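Local coordinates for protein alpha-galactosidase (Lactobacillus brevis, PDB 3MI6) that probably hydrolyses terminal, non-reducing alpha-D-galactose residues from alpha-galactosides such as galactose oligosaccharides and galactomannans, as a member of glycoside hydrolase family 36, at residues 23-28 against 103-108; 114-117 against 123-126; 351-356 against 405-410; 375-380 against 442-447; 682-687 against 730-735. All blocks are in the same frame, centred on the assembly; numbering follows the deposited sequence.

Contact 1 of 5, residues 23-28 against 103-108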
# COMPACT_ATOMS: atom_id res chain seq x y z
N PHE D 23 13.33 32.08 -11.72
CA PHE D 23 12.27 32.96 -11.22
C PHE D 23 12.22 34.30 -11.94
O PHE D 23 13.13 34.64 -12.70
CB PHE D 23 12.37 33.15 -9.70
CG PHE D 23 13.63 33.83 -9.23
CD1 PHE D 23 14.81 33.11 -9.10
CD2 PHE D 23 13.62 35.17 -8.87
CE1 PHE D 23 15.96 33.71 -8.64
CE2 PHE D 23 14.78 35.79 -8.41
CZ PHE D 23 15.95 35.06 -8.29
N GLN D 24 11.16 35.07 -11.68
CA GLN D 24 10.90 36.31 -12.39
C GLN D 24 10.30 37.39 -11.49
O GLN D 24 9.42 37.11 -10.67
CB GLN D 24 9.94 36.04 -13.56
CG GLN D 24 9.73 37.22 -14.48
CD GLN D 24 8.81 36.88 -15.66
OE1 GLN D 24 7.86 36.10 -15.53
NE2 GLN D 24 9.09 37.49 -16.81
N ILE D 25 10.78 38.62 -11.65
CA ILE D 25 10.16 39.75 -10.97
C ILE D 25 8.83 40.04 -11.65
O ILE D 25 8.73 40.05 -12.88
CB ILE D 25 11.04 41.00 -10.99
CG1 ILE D 25 12.36 40.72 -10.28
CG2 ILE D 25 10.34 42.14 -10.30
CD1 ILE D 25 12.18 40.26 -8.84
N MSE D 26 7.81 40.29 -10.85
CA MSE D 26 6.46 40.33 -11.38
C MSE D 26 5.77 41.69 -11.32
O MSE D 26 6.26 42.65 -10.71
CB MSE D 26 5.61 39.29 -10.66
CG MSE D 26 6.17 37.88 -10.80
SE MSE D 26 4.71 36.63 -10.55
CE MSE D 26 4.13 37.11 -8.74
N LYS D 27 4.62 41.75 -11.99
CA LYS D 27 3.80 42.95 -12.06
C LYS D 27 3.79 43.72 -10.73
O LYS D 27 4.04 44.92 -10.71
CB LYS D 27 2.38 42.55 -12.48
CG LYS D 27 1.44 43.69 -12.72
CD LYS D 27 0.01 43.18 -12.95
CE LYS D 27 -0.16 42.46 -14.29
NZ LYS D 27 -0.07 43.37 -15.47
N ASN D 28 3.52 43.03 -9.63
CA ASN D 28 3.39 43.72 -8.34
C ASN D 28 4.70 43.97 -7.62
O ASN D 28 4.70 44.49 -6.51
CB ASN D 28 2.46 42.97 -7.41
CG ASN D 28 3.09 41.72 -6.85
OD1 ASN D 28 4.11 41.24 -7.35
ND2 ASN D 28 2.48 41.17 -5.80
N LEU D 103 6.89 43.90 -0.39
CA LEU D 103 8.17 43.90 -1.08
C LEU D 103 8.01 44.40 -2.51
O LEU D 103 6.99 44.13 -3.17
CB LEU D 103 8.80 42.52 -1.08
CG LEU D 103 9.28 42.04 0.28
CD1 LEU D 103 9.88 40.66 0.14
CD2 LEU D 103 10.29 43.02 0.86
N THR D 104 9.01 45.15 -2.95
CA THR D 104 9.05 45.66 -4.30
C THR D 104 10.50 45.65 -4.73
O THR D 104 11.34 46.31 -4.12
CB THR D 104 8.59 47.10 -4.35
OG1 THR D 104 7.24 47.19 -3.88
CG2 THR D 104 8.65 47.60 -5.78
N TYR D 105 10.78 44.88 -5.78
CA TYR D 105 12.12 44.78 -6.37
C TYR D 105 12.70 46.15 -6.70
O TYR D 105 11.99 47.07 -7.14
CB TYR D 105 12.08 43.90 -7.63
CG TYR D 105 13.34 43.92 -8.46
CD1 TYR D 105 14.43 43.12 -8.13
CD2 TYR D 105 13.44 44.72 -9.59
CE1 TYR D 105 15.59 43.13 -8.90
CE2 TYR D 105 14.61 44.74 -10.37
CZ TYR D 105 15.68 43.94 -10.01
OH TYR D 105 16.83 43.95 -10.78
N ASP D 106 14.00 46.30 -6.48
CA ASP D 106 14.68 47.53 -6.82
C ASP D 106 15.86 47.29 -7.76
O ASP D 106 15.97 47.96 -8.80
CB ASP D 106 15.11 48.27 -5.55
CG ASP D 106 16.11 49.39 -5.84
OD1 ASP D 106 15.85 50.21 -6.76
OD2 ASP D 106 17.15 49.44 -5.14
N HIS D 107 16.73 46.34 -7.42
CA HIS D 107 17.94 46.11 -8.19
C HIS D 107 18.58 44.79 -7.84
O HIS D 107 18.30 44.24 -6.78
CB HIS D 107 18.96 47.23 -7.93
CG HIS D 107 19.71 47.08 -6.64
ND1 HIS D 107 19.24 47.57 -5.44
CD2 HIS D 107 20.91 46.50 -6.37
CE1 HIS D 107 20.12 47.30 -4.48
NE2 HIS D 107 21.14 46.66 -5.02
N TYR D 108 19.45 44.29 -8.71
CA TYR D 108 20.17 43.05 -8.46
C TYR D 108 21.66 43.23 -8.65
O TYR D 108 22.10 44.20 -9.25
CB TYR D 108 19.67 41.94 -9.38
CG TYR D 108 20.33 41.94 -10.75
CD1 TYR D 108 19.71 42.53 -11.84
CD2 TYR D 108 21.58 41.37 -10.94
CE1 TYR D 108 20.32 42.54 -13.07
CE2 TYR D 108 22.18 41.38 -12.16
CZ TYR D 108 21.55 41.96 -13.23
OH TYR D 108 22.15 41.98 -14.46

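Contact 2 of 5, residues 114-117 against 123-126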
# COMPACT_ATOMS: atom_id res chain seq x y z
N LYS D 114 31.99 32.92 -4.11
CA LYS D 114 31.11 32.93 -2.96
C LYS D 114 31.97 33.18 -1.72
O LYS D 114 32.95 32.47 -1.49
CB LYS D 114 30.35 31.59 -2.89
CG LYS D 114 29.56 31.33 -1.61
CD LYS D 114 28.37 32.27 -1.46
CE LYS D 114 27.41 31.82 -0.37
NZ LYS D 114 27.99 31.92 0.98
N GLN D 115 31.62 34.19 -0.94
CA GLN D 115 32.38 34.50 0.26
C GLN D 115 31.68 33.94 1.49
O GLN D 115 30.45 33.88 1.54
CB GLN D 115 32.52 36.02 0.43
CG GLN D 115 33.01 36.75 -0.82
CD GLN D 115 34.51 36.98 -0.80
OE1 GLN D 115 35.00 37.87 -0.09
NE2 GLN D 115 35.25 36.20 -1.59
N ARG D 116 32.47 33.55 2.49
CA ARG D 116 31.91 33.20 3.79
C ARG D 116 30.95 34.28 4.31
O ARG D 116 30.97 35.43 3.86
CB ARG D 116 33.02 32.95 4.80
CG ARG D 116 33.68 31.59 4.69
CD ARG D 116 35.07 31.62 5.31
NE ARG D 116 35.81 30.37 5.10
CZ ARG D 116 36.38 30.00 3.95
NH1 ARG D 116 36.29 30.77 2.87
NH2 ARG D 116 37.02 28.85 3.90
N LEU D 117 30.09 33.89 5.25
CA LEU D 117 29.29 34.86 5.98
C LEU D 117 30.12 35.34 7.17
O LEU D 117 31.03 34.64 7.63
CB LEU D 117 27.98 34.24 6.44
CG LEU D 117 27.00 33.96 5.31
CD1 LEU D 117 25.73 33.24 5.82
CD2 LEU D 117 26.65 35.25 4.58
N THR D 123 29.02 28.72 3.18
CA THR D 123 29.63 28.11 2.01
C THR D 123 30.55 29.06 1.27
O THR D 123 30.33 30.25 1.24
CB THR D 123 28.57 27.60 1.05
OG1 THR D 123 27.53 28.59 0.93
CG2 THR D 123 27.98 26.32 1.60
N PHE D 124 31.57 28.50 0.64
CA PHE D 124 32.57 29.31 0.01
C PHE D 124 33.07 28.60 -1.25
O PHE D 124 32.99 27.38 -1.34
CB PHE D 124 33.72 29.46 0.98
CG PHE D 124 34.14 28.18 1.59
CD1 PHE D 124 35.09 27.39 0.98
CD2 PHE D 124 33.55 27.74 2.76
CE1 PHE D 124 35.48 26.19 1.54
CE2 PHE D 124 33.92 26.53 3.33
CZ PHE D 124 34.89 25.75 2.71
N ASP D 125 33.56 29.38 -2.21
CA ASP D 125 34.27 28.85 -3.37
C ASP D 125 35.68 29.41 -3.40
O ASP D 125 35.91 30.47 -3.96
CB ASP D 125 33.53 29.17 -4.67
CG ASP D 125 34.22 28.57 -5.89
OD1 ASP D 125 35.02 27.63 -5.71
OD2 ASP D 125 33.98 29.03 -7.03
N ASP D 126 36.62 28.70 -2.81
CA ASP D 126 38.02 29.10 -2.83
C ASP D 126 38.81 28.14 -3.71
O ASP D 126 40.03 28.07 -3.64
CB ASP D 126 38.59 29.10 -1.41
CG ASP D 126 37.93 30.12 -0.49
OD1 ASP D 126 37.67 31.28 -0.95
OD2 ASP D 126 37.67 29.78 0.69

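Contact 3 of 5, residues 351-356 against 405-410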
# COMPACT_ATOMS: atom_id res chain seq x y z
N THR D 351 48.52 2.04 30.90
CA THR D 351 48.44 0.67 30.43
C THR D 351 47.69 0.64 29.10
O THR D 351 48.07 -0.09 28.19
CB THR D 351 47.78 -0.27 31.48
OG1 THR D 351 46.38 0.02 31.59
CG2 THR D 351 48.44 -0.14 32.84
N ILE D 352 46.64 1.45 28.99
CA ILE D 352 45.87 1.52 27.75
C ILE D 352 46.74 2.08 26.64
O ILE D 352 46.96 1.42 25.62
CB ILE D 352 44.58 2.38 27.91
CG1 ILE D 352 43.63 1.72 28.91
CG2 ILE D 352 43.87 2.56 26.57
CD1 ILE D 352 42.22 2.30 28.90
N VAL D 353 47.25 3.28 26.84
CA VAL D 353 48.07 3.95 25.84
C VAL D 353 49.17 3.04 25.28
O VAL D 353 49.46 3.08 24.09
CB VAL D 353 48.67 5.27 26.39
CG1 VAL D 353 49.88 5.69 25.58
CG2 VAL D 353 47.63 6.37 26.41
N ASN D 354 49.75 2.22 26.15
CA ASN D 354 50.86 1.34 25.77
C ASN D 354 50.42 0.16 24.92
O ASN D 354 51.04 -0.15 23.90
CB ASN D 354 51.59 0.82 27.01
CG ASN D 354 52.71 1.74 27.44
OD1 ASN D 354 53.08 1.77 28.62
ND2 ASN D 354 53.26 2.50 26.49
N GLN D 355 49.35 -0.50 25.36
CA GLN D 355 48.73 -1.55 24.58
C GLN D 355 48.22 -0.99 23.26
O GLN D 355 48.37 -1.61 22.21
CB GLN D 355 47.58 -2.20 25.35
CG GLN D 355 46.81 -3.25 24.56
CD GLN D 355 47.64 -4.50 24.30
OE1 GLN D 355 47.50 -5.50 25.00
NE2 GLN D 355 48.50 -4.44 23.31
N ALA D 356 47.60 0.19 23.32
CA ALA D 356 47.03 0.81 22.14
C ALA D 356 48.05 0.90 21.02
O ALA D 356 47.76 0.59 19.87
CB ALA D 356 46.49 2.17 22.47
N GLN D 405 55.42 8.36 22.56
CA GLN D 405 54.99 7.10 21.96
C GLN D 405 54.66 7.23 20.46
O GLN D 405 54.26 6.26 19.83
CB GLN D 405 53.78 6.56 22.73
CG GLN D 405 54.13 5.88 24.04
CD GLN D 405 54.93 4.61 23.81
OE1 GLN D 405 56.09 4.67 23.39
NE2 GLN D 405 54.32 3.46 24.08
N GLY D 406 54.83 8.42 19.90
CA GLY D 406 54.56 8.65 18.49
C GLY D 406 53.07 8.76 18.19
O GLY D 406 52.65 8.69 17.02
N MSE D 407 52.28 8.93 19.24
CA MSE D 407 50.83 9.01 19.13
C MSE D 407 50.28 10.42 19.29
O MSE D 407 50.99 11.34 19.68
CB MSE D 407 50.18 8.09 20.14
CG MSE D 407 50.13 6.65 19.69
SE MSE D 407 49.10 5.61 20.97
CE MSE D 407 50.41 5.46 22.38
N LYS D 408 49.00 10.59 18.96
CA LYS D 408 48.34 11.88 19.09
C LYS D 408 47.52 11.88 20.36
O LYS D 408 47.18 10.84 20.88
CB LYS D 408 47.45 12.15 17.89
CG LYS D 408 48.21 12.55 16.64
CD LYS D 408 47.28 12.63 15.44
CE LYS D 408 47.96 13.25 14.23
NZ LYS D 408 47.00 13.36 13.09
N PHE D 409 47.20 13.07 20.87
CA PHE D 409 46.47 13.16 22.12
C PHE D 409 45.27 14.07 21.99
O PHE D 409 45.36 15.15 21.40
CB PHE D 409 47.38 13.67 23.25
CG PHE D 409 46.69 13.76 24.56
CD1 PHE D 409 46.31 12.62 25.24
CD2 PHE D 409 46.42 14.99 25.13
CE1 PHE D 409 45.66 12.69 26.45
CE2 PHE D 409 45.78 15.07 26.35
CZ PHE D 409 45.40 13.92 27.01
N GLY D 410 44.15 13.64 22.55
CA GLY D 410 42.94 14.43 22.51
C GLY D 410 42.23 14.34 23.84
O GLY D 410 42.45 13.39 24.59

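Contact 4 of 5, residues 375-380 against 442-447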
# COMPACT_ATOMS: atom_id res chain seq x y z
N ASP D 375 34.14 12.59 39.52
CA ASP D 375 34.15 11.17 39.84
C ASP D 375 32.75 10.66 39.62
O ASP D 375 32.48 9.45 39.68
CB ASP D 375 34.60 10.97 41.28
CG ASP D 375 36.03 11.44 41.50
OD1 ASP D 375 36.92 10.97 40.75
OD2 ASP D 375 36.26 12.28 42.39
N ASP D 376 31.87 11.61 39.33
CA ASP D 376 30.47 11.35 39.09
C ASP D 376 30.07 12.21 37.91
O ASP D 376 30.87 13.01 37.42
CB ASP D 376 29.65 11.76 40.31
CG ASP D 376 28.89 10.60 40.91
OD1 ASP D 376 29.18 9.44 40.53
OD2 ASP D 376 28.00 10.83 41.76
N ASP D 377 28.83 12.05 37.45
CA ASP D 377 28.30 12.99 36.46
C ASP D 377 27.41 14.08 37.09
O ASP D 377 26.36 14.42 36.55
CB ASP D 377 27.63 12.29 35.25
CG ASP D 377 26.44 11.40 35.64
OD1 ASP D 377 26.22 11.13 36.84
OD2 ASP D 377 25.73 10.98 34.69
N THR D 378 27.85 14.64 38.21
CA THR D 378 27.03 15.62 38.92
C THR D 378 27.83 16.72 39.60
O THR D 378 27.36 17.31 40.56
CB THR D 378 26.18 14.93 40.01
OG1 THR D 378 27.04 14.46 41.06
CG2 THR D 378 25.40 13.76 39.45
N THR D 379 29.04 16.98 39.13
CA THR D 379 29.94 17.90 39.82
C THR D 379 31.10 18.33 38.93
O THR D 379 31.54 17.54 38.11
CB THR D 379 30.60 17.26 41.09
OG1 THR D 379 32.00 17.08 40.85
CG2 THR D 379 29.99 15.89 41.43
N SER D 380 31.57 19.57 39.08
CA SER D 380 32.79 20.05 38.41
C SER D 380 32.65 20.45 36.95
O SER D 380 33.61 20.92 36.34
CB SER D 380 33.88 18.96 38.31
OG SER D 380 34.04 18.26 39.53
N PRO D 442 16.94 20.27 36.15
CA PRO D 442 18.23 19.66 35.82
C PRO D 442 18.17 18.78 34.57
O PRO D 442 17.12 18.25 34.19
CB PRO D 442 18.53 18.79 37.04
CG PRO D 442 17.17 18.46 37.57
CD PRO D 442 16.36 19.70 37.38
N GLY D 443 19.32 18.65 33.91
CA GLY D 443 19.46 17.73 32.80
C GLY D 443 20.75 16.99 33.06
O GLY D 443 21.81 17.61 33.10
N ARG D 444 20.65 15.68 33.26
CA ARG D 444 21.83 14.91 33.66
C ARG D 444 22.58 15.68 34.76
O ARG D 444 23.81 15.80 34.72
CB ARG D 444 22.74 14.65 32.46
CG ARG D 444 23.78 13.56 32.69
CD ARG D 444 24.86 13.53 31.63
NE ARG D 444 25.87 12.52 31.96
CZ ARG D 444 27.01 12.32 31.30
NH1 ARG D 444 27.31 13.08 30.25
NH2 ARG D 444 27.86 11.37 31.69
N HIS D 445 21.83 16.21 35.73
CA HIS D 445 22.40 16.88 36.91
C HIS D 445 23.28 18.10 36.57
O HIS D 445 24.30 18.34 37.22
CB HIS D 445 23.13 15.86 37.81
CG HIS D 445 22.56 14.47 37.73
ND1 HIS D 445 23.07 13.50 36.89
CD2 HIS D 445 21.50 13.90 38.36
CE1 HIS D 445 22.35 12.39 37.01
NE2 HIS D 445 21.40 12.60 37.90
N GLN D 446 22.88 18.87 35.56
CA GLN D 446 23.60 20.06 35.09
C GLN D 446 22.68 21.11 34.45
O GLN D 446 21.48 20.87 34.22
CB GLN D 446 24.69 19.66 34.10
CG GLN D 446 24.18 19.41 32.68
CD GLN D 446 25.10 18.51 31.86
OE1 GLN D 446 25.25 18.70 30.65
NE2 GLN D 446 25.71 17.51 32.51
N PHE D 447 23.23 22.28 34.16
CA PHE D 447 22.47 23.37 33.57
C PHE D 447 23.32 24.04 32.52
O PHE D 447 24.50 23.73 32.42
CB PHE D 447 22.09 24.38 34.65
CG PHE D 447 21.31 23.77 35.76
CD1 PHE D 447 21.97 23.09 36.78
CD2 PHE D 447 19.93 23.83 35.77
CE1 PHE D 447 21.26 22.51 37.78
CE2 PHE D 447 19.21 23.25 36.77
CZ PHE D 447 19.88 22.59 37.79
O HOH W 1 27.11 16.76 35.24

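Contact 5 of 5, residues 682-687 against 730-735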
# COMPACT_ATOMS: atom_id res chain seq x y z
N PHE D 682 24.60 -10.80 -4.49
CA PHE D 682 24.96 -9.42 -4.22
C PHE D 682 25.19 -8.60 -5.51
O PHE D 682 25.98 -9.00 -6.35
CB PHE D 682 26.22 -9.40 -3.37
CG PHE D 682 26.61 -8.02 -2.95
CD1 PHE D 682 25.76 -7.28 -2.14
CD2 PHE D 682 27.80 -7.47 -3.36
CE1 PHE D 682 26.09 -6.01 -1.75
CE2 PHE D 682 28.13 -6.20 -2.98
CZ PHE D 682 27.28 -5.46 -2.17
N TYR D 683 24.52 -7.47 -5.66
CA TYR D 683 24.71 -6.65 -6.86
C TYR D 683 25.57 -5.40 -6.63
O TYR D 683 25.06 -4.37 -6.18
CB TYR D 683 23.37 -6.19 -7.44
CG TYR D 683 22.51 -7.29 -7.97
CD1 TYR D 683 21.63 -7.97 -7.13
CD2 TYR D 683 22.54 -7.65 -9.32
CE1 TYR D 683 20.83 -8.99 -7.62
CE2 TYR D 683 21.74 -8.66 -9.82
CZ TYR D 683 20.89 -9.33 -8.97
OH TYR D 683 20.08 -10.32 -9.44
N PHE D 684 26.85 -5.46 -6.97
CA PHE D 684 27.69 -4.26 -6.86
C PHE D 684 27.11 -3.08 -7.65
O PHE D 684 26.41 -3.27 -8.67
CB PHE D 684 29.12 -4.55 -7.31
CG PHE D 684 29.81 -5.60 -6.48
CD1 PHE D 684 29.54 -6.94 -6.67
CD2 PHE D 684 30.75 -5.24 -5.52
CE1 PHE D 684 30.18 -7.91 -5.91
CE2 PHE D 684 31.38 -6.20 -4.76
CZ PHE D 684 31.10 -7.53 -4.95
N LYS D 685 27.37 -1.87 -7.17
CA LYS D 685 27.11 -0.65 -7.93
C LYS D 685 28.40 0.17 -8.05
O LYS D 685 29.40 -0.09 -7.37
CB LYS D 685 26.03 0.21 -7.26
CG LYS D 685 24.91 -0.55 -6.57
CD LYS D 685 24.09 -1.36 -7.53
CE LYS D 685 22.63 -0.99 -7.45
NZ LYS D 685 21.81 -2.21 -7.28
N GLY D 686 28.38 1.15 -8.95
CA GLY D 686 29.46 2.11 -9.06
C GLY D 686 30.73 1.68 -9.77
O GLY D 686 31.75 2.35 -9.65
N LEU D 687 30.70 0.59 -10.52
CA LEU D 687 31.92 0.14 -11.18
C LEU D 687 31.94 0.51 -12.66
O LEU D 687 30.92 0.90 -13.23
CB LEU D 687 32.09 -1.37 -11.05
CG LEU D 687 32.22 -1.94 -9.64
CD1 LEU D 687 32.37 -3.43 -9.75
CD2 LEU D 687 33.39 -1.32 -8.89
N GLN D 730 29.52 -10.04 5.41
CA GLN D 730 30.30 -10.46 4.26
C GLN D 730 30.93 -9.22 3.61
O GLN D 730 30.24 -8.30 3.18
CB GLN D 730 29.39 -11.20 3.29
CG GLN D 730 28.86 -12.50 3.86
CD GLN D 730 27.46 -12.85 3.37
OE1 GLN D 730 26.57 -12.01 3.32
NE2 GLN D 730 27.26 -14.11 3.04
N LEU D 731 32.26 -9.22 3.57
CA LEU D 731 33.05 -8.14 3.02
C LEU D 731 33.59 -8.54 1.65
O LEU D 731 33.92 -9.70 1.43
CB LEU D 731 34.23 -7.88 3.94
CG LEU D 731 34.59 -6.48 4.42
CD1 LEU D 731 33.39 -5.75 5.02
CD2 LEU D 731 35.71 -6.63 5.42
N PHE D 732 33.68 -7.57 0.75
CA PHE D 732 34.08 -7.80 -0.62
C PHE D 732 35.09 -6.74 -1.09
O PHE D 732 34.70 -5.62 -1.45
CB PHE D 732 32.86 -7.72 -1.52
CG PHE D 732 31.81 -8.75 -1.20
CD1 PHE D 732 31.94 -10.05 -1.66
CD2 PHE D 732 30.68 -8.41 -0.48
CE1 PHE D 732 30.97 -10.99 -1.38
CE2 PHE D 732 29.70 -9.36 -0.21
CZ PHE D 732 29.85 -10.64 -0.65
N VAL D 733 36.37 -7.08 -1.08
CA VAL D 733 37.42 -6.20 -1.59
C VAL D 733 37.59 -6.36 -3.10
O VAL D 733 37.97 -7.43 -3.58
CB VAL D 733 38.76 -6.49 -0.91
CG1 VAL D 733 39.82 -5.55 -1.41
CG2 VAL D 733 38.61 -6.42 0.60
N VAL D 734 37.31 -5.30 -3.84
CA VAL D 734 37.31 -5.36 -5.30
C VAL D 734 38.54 -4.70 -5.89
O VAL D 734 38.75 -3.51 -5.70
CB VAL D 734 36.06 -4.69 -5.88
CG1 VAL D 734 36.08 -4.76 -7.40
CG2 VAL D 734 34.81 -5.35 -5.34
N THR D 735 39.36 -5.47 -6.59
CA THR D 735 40.57 -4.95 -7.20
C THR D 735 40.49 -5.03 -8.72
O THR D 735 40.14 -6.07 -9.28
CB THR D 735 41.83 -5.76 -6.80
OG1 THR D 735 41.98 -5.77 -5.38
CG2 THR D 735 43.09 -5.17 -7.43

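Contact 1 of 5, residues 23-28 against 103-108
I25 lies across the ring of Y105, and the two side chains meet at about a right angle. From CB the isoleucine forks, and both branches reach the tyrosine. The CG2 branch lies opposite the backbone N. It goes to the root of the tyrosine, where I25 CG2 is 3.6 Å from Y105 CB. The CG1 branch sits beside the backbone N (chi1 -61°), and this brings it over a face of the ring. I25 CG1 is 4.0 Å from the ring centroid and 21° off the normal, a CH-pi contact. CG1 is displaced toward the CG and CD1 rim. The chain ends with I25 CD1, 3.7 Å from Y105 CD1, which lies just outside the rim on that same side.

Two antiparallel sheets meet here. I25 ends strand 19-25 of the small sheet at the N-terminus of the chain. Y105 is on strand 103-112, the outermost strand, within this chain, of the large sheet of the family 36 N-terminal domain. F12 of the small sheet and F138 of the neighbouring strand 132-140 touch both I25 and Y105.

The other face of the Y105 ring is covered by its own strand: H107 N stands 3.6 Å above the ring plane. After I25 the chain turns as a loop. The backbone of G29 bonds to that of Y105, and N28 OD1 accepts from E30 N. Next to Y105 along the strand, H107 ND1 donates to D106 OD2 at 2.8 Å, meeting it from above the carboxylate plane.

Contact 2 of 5, residues 114-117 against 123-126
K114 NZ is gripped by several oxygens. It donates to T123 O at 2.9 Å and to Q115 O at 3.2 Å, with a weak third bond to T123 OG1. E295 OE2 adds a salt bridge, and E295 OE1 bonds to T123 OG1, so one carboxylate ties both residues. The lysine chain bends at chi2 (67°) and again at chi4, which folds the ammonium back onto these carbonyls. Its charge is thus probably well balanced in a buried setting. The backbones are joined by D125 N donating to K114 O at 3.2 Å.

R116 makes the second half of the contact. Its guanidinium lies flat over one face of the F124 ring, centres 4.0 Å apart and planes at 17°. R116 NH2 stands over the middle of the ring. At the guanidinium edge, R116 NH1 donates to the syn lone pair of D126 OD2 at 2.8 Å, nearly straight at 170°. R116 NH2 adds a weak bond to the same oxygen. The stack and the bridge use different sides of the group and together fix its rotation. This is a cation-pi stack with an in-plane salt bridge, within the long connection between antiparallel strands 103-112 and 132-140.

Contact 3 of 5, residues 351-356 against 405-410
V353 and M407 make an apolar contact between a helix and a loop, on the outside of the (beta/alpha)8 barrel. V353 is on helix 346-358, which follows the first barrel strand. M407, a selenomethionine, lies just before the third strand, 408-413. F364 of the second barrel strand packs on V353, and V402 of helix 394-404 packs on M407, so the contact joins the outer layer of successive beta/alpha units.

G406, with positive phi, ends helix 394-404 in a Schellman motif. Q405 O of that end accepts from K357 NZ.

Beside the apolar pair, the amides of N354 and Q405 come together nearly perpendicular, planes 89° apart. Q405 folds back at chi2 to get there. As modelled, N354 ND2 faces Q405 NE2, two donors. Amide nitrogen and oxygen are hard to tell apart at this resolution, so the pairing is doubtful.

The side chains of V353 and M407 slide past each other in opposite directions. The bend at chi3 (-77°) turns the methyl end of the selenomethionine toward the helix. That methyl does the touching: M407 CE lies against the carbonyl V353 O and is 3.3 Å from V353 CG1.

Contact 4 of 5, residues 375-380 against 442-447
R444 and H445 are the middle residues of a type I' beta turn, G443 to Q446, and both have the positive phi that this turn needs. The turn belongs to a loop of the (beta/alpha)8 barrel domain. It faces residues 375-380, in the loop after barrel strand 363-366.

R444 and D377 form a salt bridge. R444 NE donates to D377 OD2 at 3.1 Å with a nearly straight N-H (164°). The oxygen lies at the edge of the guanidinium, close to its plane, and is met on its anti side. The two flat groups are steeply turned, 72° apart, so this is a single-point bond and not a two-pronged one. The R444 chain is extended from CG to NE, which carries NE across to D377. R444 is a predicted substrate-binding residue. Its side chain also lies about 3 Å from that of N481 and about 4 Å from that of D368 (nearest atoms), both predicted to bind substrate. If R444 does bind substrate, D377 would be a second-shell partner that positions it.

H445 reaches the backbone of D377, where H445 ND1 makes a weak bond to D377 O. E63 of a second subunit packs on H445, and the backbone of P442 bonds to that subunit. A water weakly links D377 O with Q446 NE2. T378 sets its methyl over one face of the imidazole, with T378 CG2 3.4 Å from H445 CG.

Contact 5 of 5, residues 682-687 against 730-735
The rings of F682 and F732 are nearly parallel, with planes at 7°. They are slid apart, centroids 5.2 Å from each other, and barely overlap. Over one face of F682 lies the rim atom F732 CE2. At the edge of F682, in its plane, is F684 CE2. The F684 ring stands across both. F682 CE2 sits 3.6 Å above its plane, over its centre. Toward F732 it turns its edge instead, in an offset edge-to-face pair with centroids 5.7 Å apart and planes at 78°. The atoms that meet there are F684 CZ and F732 CB, 3.9 Å apart. V734, two residues on along the strand, packs on F684: V734 CG2 is 3.6 Å from F684 CE2. With CG1 anti to the backbone N (chi1 179°), CG2 is the branch left to face F684.

F732 and V734 point inward from strand 728-736 of the antiparallel sheet in the C-terminal domain. F682 and F684 come from the end of strand 680-682 and the loop after it. A666 and V714 pack on F682 and F732, and I695 packs on F684 and F732. The aromatic cluster therefore lies between the sheet and the segment covering it. All four touching residues are buried, and what they bring together is wholly apolar. Cohesion here probably comes from ring and methyl packing and exclusion of water, without polar bonds to set direction.

The five contacts follow one another down the chain, except that 3 and 4 interleave. Contacts 1 and 2 belong to the N-terminal beta part, with centres 26 Å apart. Strand 103-112 links them: one segment of contact 1 is on it, and contact 2 is in the loop after it. Contacts 3 and 4, centres 29 Å apart, interlock within the barrel domain. Contact 5 joins strand 728-736 of the C-terminal sheet to the loop after strand 680-682; its centre is about 35 Å from that of contact 3. Contacts 1 and 3 are farthest apart, about 62 Å between centres, on opposite sides of the chain's centre. Contact 4 alone includes a predicted substrate-binding residue; the other four lie away from the predicted sites.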